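Local coordinates for putative cell adhesion protein (Bacteroides thetaiotaomicron, PDB 4DGU), which is a fimbrillin-like protein, probably a building block or tip component of a bacterial pilus used in cell adhesion, and binds zinc ions, at residues G43-Y55 against T78-T92. Residues are numbered along the deposited sequence; the frame is centred on the assembly and turned at random.
Sequences GEVISMAASGQDY and TFYAHYPALTDEAAT
Tyr55 drops its ring into a hollow lined by Tyr80, His82, Leu86 and Ala91, on one face of an antiparallel strand pair in a fimbrillin-like, transthyretin-clan β domain. The strands, 45-50 and 78-83, pair through Ser47 with His82 and Ala49 with Tyr80, hydrogen-bonded pairs whose side chains share that face. His82 turns its edge to the face of the Tyr55 ring in a T-shaped stack, planes 76° apart, with His82 CD2 3.6 Å from Tyr55 CZ. Leu86 CD1 lies against Tyr55 CD2 at 3.6 Å, while Leu86 CD2 sits over one face of the imidazole, toward its rim, so Leu86 wedges against both rings. The polar ends of Tyr55 and His82 share one outside acceptor, the carbonyl of Leu160. At the backbone end of the pocket, Tyr55 N donates to Ala91 O. On the other face, Ala81 CB meets Ile46 CD1 at 3.8 Å, and Phe125 and Leu123 of strand 120-135 cover the small alanine. Past the strand end, after a cis-Pro84, the chain turns back over Ser47. With chi1 -63°, Ser47 OG stands beside its own backbone N and accepts a nearly straight bond from Leu86 N at 2.7 Å.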
loop_
_atom_site.group_PDB
_atom_site.type_symbol
_atom_site.label_atom_id
_atom_site.label_comp_id
_atom_site.label_asym_id
_atom_site.label_seq_id
_atom_site.Cartn_x
_atom_site.Cartn_y
_atom_site.Cartn_z
ATOM N N GLY A 43 -33.465 24.087 -7.412
ATOM C CA GLY A 43 -34.690 23.330 -7.619
ATOM C C GLY A 43 -34.662 21.943 -7.016
ATOM O O GLY A 43 -35.708 21.307 -6.893
ATOM N N GLU A 44 -33.472 21.448 -6.650
ATOM C CA GLU A 44 -33.352 20.148 -6.002
ATOM C C GLU A 44 -33.830 20.271 -4.547
ATOM O O GLU A 44 -33.644 21.316 -3.914
ATOM C CB GLU A 44 -31.919 19.588 -6.092
ATOM C CG GLU A 44 -31.474 19.269 -7.513
ATOM C CD GLU A 44 -32.425 18.389 -8.308
ATOM O OE1 GLU A 44 -32.542 17.185 -7.985
ATOM O OE2 GLU A 44 -33.102 18.922 -9.218
ATOM N N VAL A 45 -34.503 19.223 -4.058
ATOM C CA VAL A 45 -35.073 19.167 -2.711
ATOM C C VAL A 45 -34.174 18.277 -1.816
ATOM O O VAL A 45 -33.776 17.180 -2.218
ATOM C CB VAL A 45 -36.559 18.655 -2.747
ATOM C CG1 VAL A 45 -37.177 18.559 -1.350
ATOM C CG2 VAL A 45 -37.427 19.520 -3.654
ATOM N N ILE A 46 -33.870 18.778 -0.602
ATOM C CA ILE A 46 -33.125 18.086 0.460
ATOM C C ILE A 46 -34.024 17.996 1.703
ATOM O O ILE A 46 -34.916 18.830 1.880
ATOM C CB ILE A 46 -31.765 18.769 0.823
ATOM C CG1 ILE A 46 -31.964 20.231 1.316
ATOM C CG2 ILE A 46 -30.726 18.661 -0.301
ATOM C CD1 ILE A 46 -30.956 20.691 2.247
ATOM N N SER A 47 -33.773 16.988 2.554
ATOM C CA SER A 47 -34.413 16.842 3.855
ATOM C C SER A 47 -33.471 17.474 4.841
ATOM O O SER A 47 -32.347 17.002 4.986
ATOM C CB SER A 47 -34.655 15.377 4.206
ATOM O OG SER A 47 -35.537 14.794 3.274
HETATM N N MSE A 48 -33.879 18.565 5.480
HETATM C CA MSE A 48 -33.004 19.225 6.422
HETATM C C MSE A 48 -33.643 19.334 7.812
HETATM O O MSE A 48 -34.851 19.473 7.923
HETATM C CB MSE A 48 -32.636 20.596 5.884
HETATM C CG MSE A 48 -31.591 21.269 6.712
HETATM SE SE MSE A 48 -31.043 22.946 5.993
HETATM C CE MSE A 48 -32.694 23.926 6.152
ATOM N N ALA A 49 -32.832 19.196 8.867
ATOM C CA ALA A 49 -33.248 19.296 10.261
ATOM C C ALA A 49 -32.163 19.940 11.123
ATOM O O ALA A 49 -30.968 19.845 10.822
ATOM C CB ALA A 49 -33.567 17.917 10.819
ATOM N N ALA A 50 -32.599 20.612 12.184
ATOM C CA ALA A 50 -31.724 21.098 13.226
ATOM C C ALA A 50 -31.635 19.957 14.210
ATOM O O ALA A 50 -32.597 19.174 14.321
ATOM C CB ALA A 50 -32.292 22.345 13.876
ATOM N N SER A 51 -30.503 19.842 14.927
ATOM C CA SER A 51 -30.301 18.769 15.903
ATOM C C SER A 51 -31.534 18.585 16.827
ATOM O O SER A 51 -32.119 19.551 17.328
ATOM C CB SER A 51 -29.027 19.009 16.714
ATOM O OG SER A 51 -29.047 18.469 18.030
ATOM N N GLY A 52 -31.923 17.333 16.995
ATOM C CA GLY A 52 -33.056 16.933 17.831
ATOM C C GLY A 52 -34.433 17.209 17.258
ATOM O O GLY A 52 -35.402 17.189 18.006
ATOM N N GLN A 53 -34.529 17.474 15.938
ATOM C CA GLN A 53 -35.770 17.835 15.233
ATOM C C GLN A 53 -35.990 16.938 14.028
ATOM O O GLN A 53 -35.088 16.207 13.648
ATOM C CB GLN A 53 -35.728 19.314 14.792
ATOM C CG GLN A 53 -35.593 20.295 15.955
ATOM C CD GLN A 53 -36.755 20.243 16.930
ATOM O OE1 GLN A 53 -36.592 19.961 18.122
ATOM N NE2 GLN A 53 -37.951 20.537 16.455
ATOM N N ASP A 54 -37.189 16.987 13.434
ATOM C CA ASP A 54 -37.534 16.161 12.268
ATOM C C ASP A 54 -37.024 16.792 10.996
ATOM O O ASP A 54 -36.992 18.019 10.892
ATOM C CB ASP A 54 -39.068 15.952 12.137
ATOM C CG ASP A 54 -39.782 15.226 13.267
ATOM O OD1 ASP A 54 -40.776 15.785 13.798
ATOM O OD2 ASP A 54 -39.410 14.058 13.569
ATOM N N TYR A 55 -36.684 15.943 10.004
ATOM C CA TYR A 55 -36.249 16.379 8.677
ATOM C C TYR A 55 -37.453 16.936 7.909
ATOM O O TYR A 55 -38.514 16.317 7.880
ATOM C CB TYR A 55 -35.605 15.213 7.917
ATOM C CG TYR A 55 -34.237 14.821 8.442
ATOM C CD1 TYR A 55 -33.109 15.577 8.136
ATOM C CD2 TYR A 55 -34.057 13.651 9.187
ATOM C CE1 TYR A 55 -31.839 15.199 8.573
ATOM C CE2 TYR A 55 -32.784 13.260 9.630
ATOM C CZ TYR A 55 -31.681 14.048 9.329
ATOM O OH TYR A 55 -30.429 13.694 9.776
ATOM N N THR A 78 -26.674 23.143 14.902
ATOM C CA THR A 78 -26.156 22.137 13.989
ATOM C C THR A 78 -27.317 21.681 13.103
ATOM O O THR A 78 -28.374 21.313 13.615
ATOM C CB THR A 78 -25.499 20.988 14.754
ATOM O OG1 THR A 78 -24.534 21.540 15.639
ATOM C CG2 THR A 78 -24.835 19.988 13.833
ATOM N N PHE A 79 -27.102 21.715 11.771
ATOM C CA PHE A 79 -28.052 21.266 10.778
ATOM C C PHE A 79 -27.547 19.964 10.148
ATOM O O PHE A 79 -26.348 19.733 10.109
ATOM C CB PHE A 79 -28.289 22.337 9.711
ATOM C CG PHE A 79 -28.897 23.603 10.240
ATOM C CD1 PHE A 79 -30.272 23.723 10.387
ATOM C CD2 PHE A 79 -28.093 24.687 10.592
ATOM C CE1 PHE A 79 -30.835 24.891 10.904
ATOM C CE2 PHE A 79 -28.652 25.848 11.091
ATOM C CZ PHE A 79 -30.023 25.941 11.249
ATOM N N TYR A 80 -28.482 19.110 9.699
ATOM C CA TYR A 80 -28.260 17.812 9.075
ATOM C C TYR A 80 -29.108 17.733 7.846
ATOM O O TYR A 80 -30.262 18.150 7.890
ATOM C CB TYR A 80 -28.611 16.673 10.036
ATOM C CG TYR A 80 -27.792 16.687 11.304
ATOM C CD1 TYR A 80 -26.508 16.151 11.333
ATOM C CD2 TYR A 80 -28.286 17.268 12.473
ATOM C CE1 TYR A 80 -25.745 16.163 12.499
ATOM C CE2 TYR A 80 -27.540 17.271 13.651
ATOM C CZ TYR A 80 -26.266 16.715 13.659
ATOM O OH TYR A 80 -25.492 16.746 14.798
ATOM N N ALA A 81 -28.565 17.223 6.737
ATOM C CA ALA A 81 -29.332 17.161 5.503
ATOM C C ALA A 81 -29.058 15.896 4.703
ATOM O O ALA A 81 -27.916 15.441 4.632
ATOM C CB ALA A 81 -29.037 18.389 4.647
ATOM N N HIS A 82 -30.107 15.357 4.069
ATOM C CA HIS A 82 -30.045 14.202 3.173
ATOM C C HIS A 82 -30.382 14.614 1.755
ATOM O O HIS A 82 -31.311 15.386 1.545
ATOM C CB HIS A 82 -31.008 13.083 3.619
ATOM C CG HIS A 82 -30.591 12.373 4.865
ATOM N ND1 HIS A 82 -29.797 11.237 4.827
ATOM C CD2 HIS A 82 -30.881 12.665 6.155
ATOM C CE1 HIS A 82 -29.632 10.872 6.089
ATOM N NE2 HIS A 82 -30.259 11.703 6.926
ATOM N N TYR A 83 -29.610 14.105 0.789
ATOM C CA TYR A 83 -29.848 14.282 -0.633
ATOM C C TYR A 83 -29.626 12.951 -1.340
ATOM O O TYR A 83 -28.551 12.391 -1.227
ATOM C CB TYR A 83 -29.021 15.393 -1.306
ATOM C CG TYR A 83 -29.418 15.518 -2.761
ATOM C CD1 TYR A 83 -30.625 16.117 -3.124
ATOM C CD2 TYR A 83 -28.661 14.913 -3.766
ATOM C CE1 TYR A 83 -31.047 16.144 -4.451
ATOM C CE2 TYR A 83 -29.077 14.928 -5.099
ATOM C CZ TYR A 83 -30.267 15.554 -5.437
ATOM O OH TYR A 83 -30.680 15.582 -6.745
ATOM N N PRO A 84 -30.628 12.423 -2.074
ATOM C CA PRO A 84 -31.996 12.966 -2.289
ATOM C C PRO A 84 -32.829 13.017 -0.987
ATOM O O PRO A 84 -32.439 12.402 0.013
ATOM C CB PRO A 84 -32.594 11.982 -3.311
ATOM C CG PRO A 84 -31.417 11.275 -3.941
ATOM C CD PRO A 84 -30.433 11.160 -2.811
ATOM N N ALA A 85 -33.962 13.747 -0.989
ATOM C CA ALA A 85 -34.851 13.883 0.180
ATOM C C ALA A 85 -35.388 12.518 0.678
ATOM O O ALA A 85 -35.546 11.585 -0.108
ATOM C CB ALA A 85 -36.020 14.801 -0.153
ATOM N N LEU A 86 -35.674 12.421 1.981
ATOM C CA LEU A 86 -36.216 11.217 2.608
ATOM C C LEU A 86 -37.705 11.051 2.362
ATOM O O LEU A 86 -38.396 12.025 2.039
ATOM C CB LEU A 86 -36.014 11.274 4.133
ATOM C CG LEU A 86 -34.627 11.536 4.685
ATOM C CD1 LEU A 86 -34.701 11.782 6.176
ATOM C CD2 LEU A 86 -33.685 10.387 4.372
ATOM N N THR A 87 -38.214 9.825 2.659
ATOM C CA THR A 87 -39.634 9.454 2.686
ATOM C C THR A 87 -40.259 10.128 3.935
ATOM O O THR A 87 -39.514 10.487 4.861
ATOM C CB THR A 87 -39.784 7.930 2.706
ATOM N N ASP A 88 -41.608 10.323 3.964
ATOM C CA ASP A 88 -42.311 10.981 5.089
ATOM C C ASP A 88 -42.090 10.233 6.436
ATOM O O ASP A 88 -41.986 10.881 7.485
ATOM C CB ASP A 88 -43.814 11.139 4.794
ATOM N N GLU A 89 -41.964 8.879 6.379
ATOM C CA GLU A 89 -41.702 7.994 7.521
ATOM C C GLU A 89 -40.255 8.162 8.066
ATOM O O GLU A 89 -40.082 8.190 9.290
ATOM C CB GLU A 89 -41.956 6.526 7.131
ATOM N N ALA A 90 -39.231 8.272 7.165
ATOM C CA ALA A 90 -37.804 8.424 7.523
ATOM C C ALA A 90 -37.471 9.835 8.083
ATOM O O ALA A 90 -36.602 9.960 8.955
ATOM C CB ALA A 90 -36.920 8.116 6.321
ATOM N N ALA A 91 -38.181 10.882 7.596
ATOM C CA ALA A 91 -38.042 12.281 8.043
ATOM C C ALA A 91 -38.302 12.427 9.571
ATOM O O ALA A 91 -37.601 13.190 10.247
ATOM C CB ALA A 91 -38.998 13.169 7.258
ATOM N N THR A 92 -39.283 11.652 10.102
ATOM C CA THR A 92 -39.661 11.619 11.521
ATOM C C THR A 92 -38.659 10.768 12.317
ATOM O O THR A 92 -38.526 10.924 13.532
ATOM C CB THR A 92 -41.104 11.099 11.705
ATOM O OG1 THR A 92 -41.223 9.802 11.123
ATOM C CG2 THR A 92 -42.160 12.040 11.124
HETATM O O HOH W 1 -34.946 15.068 -3.257
#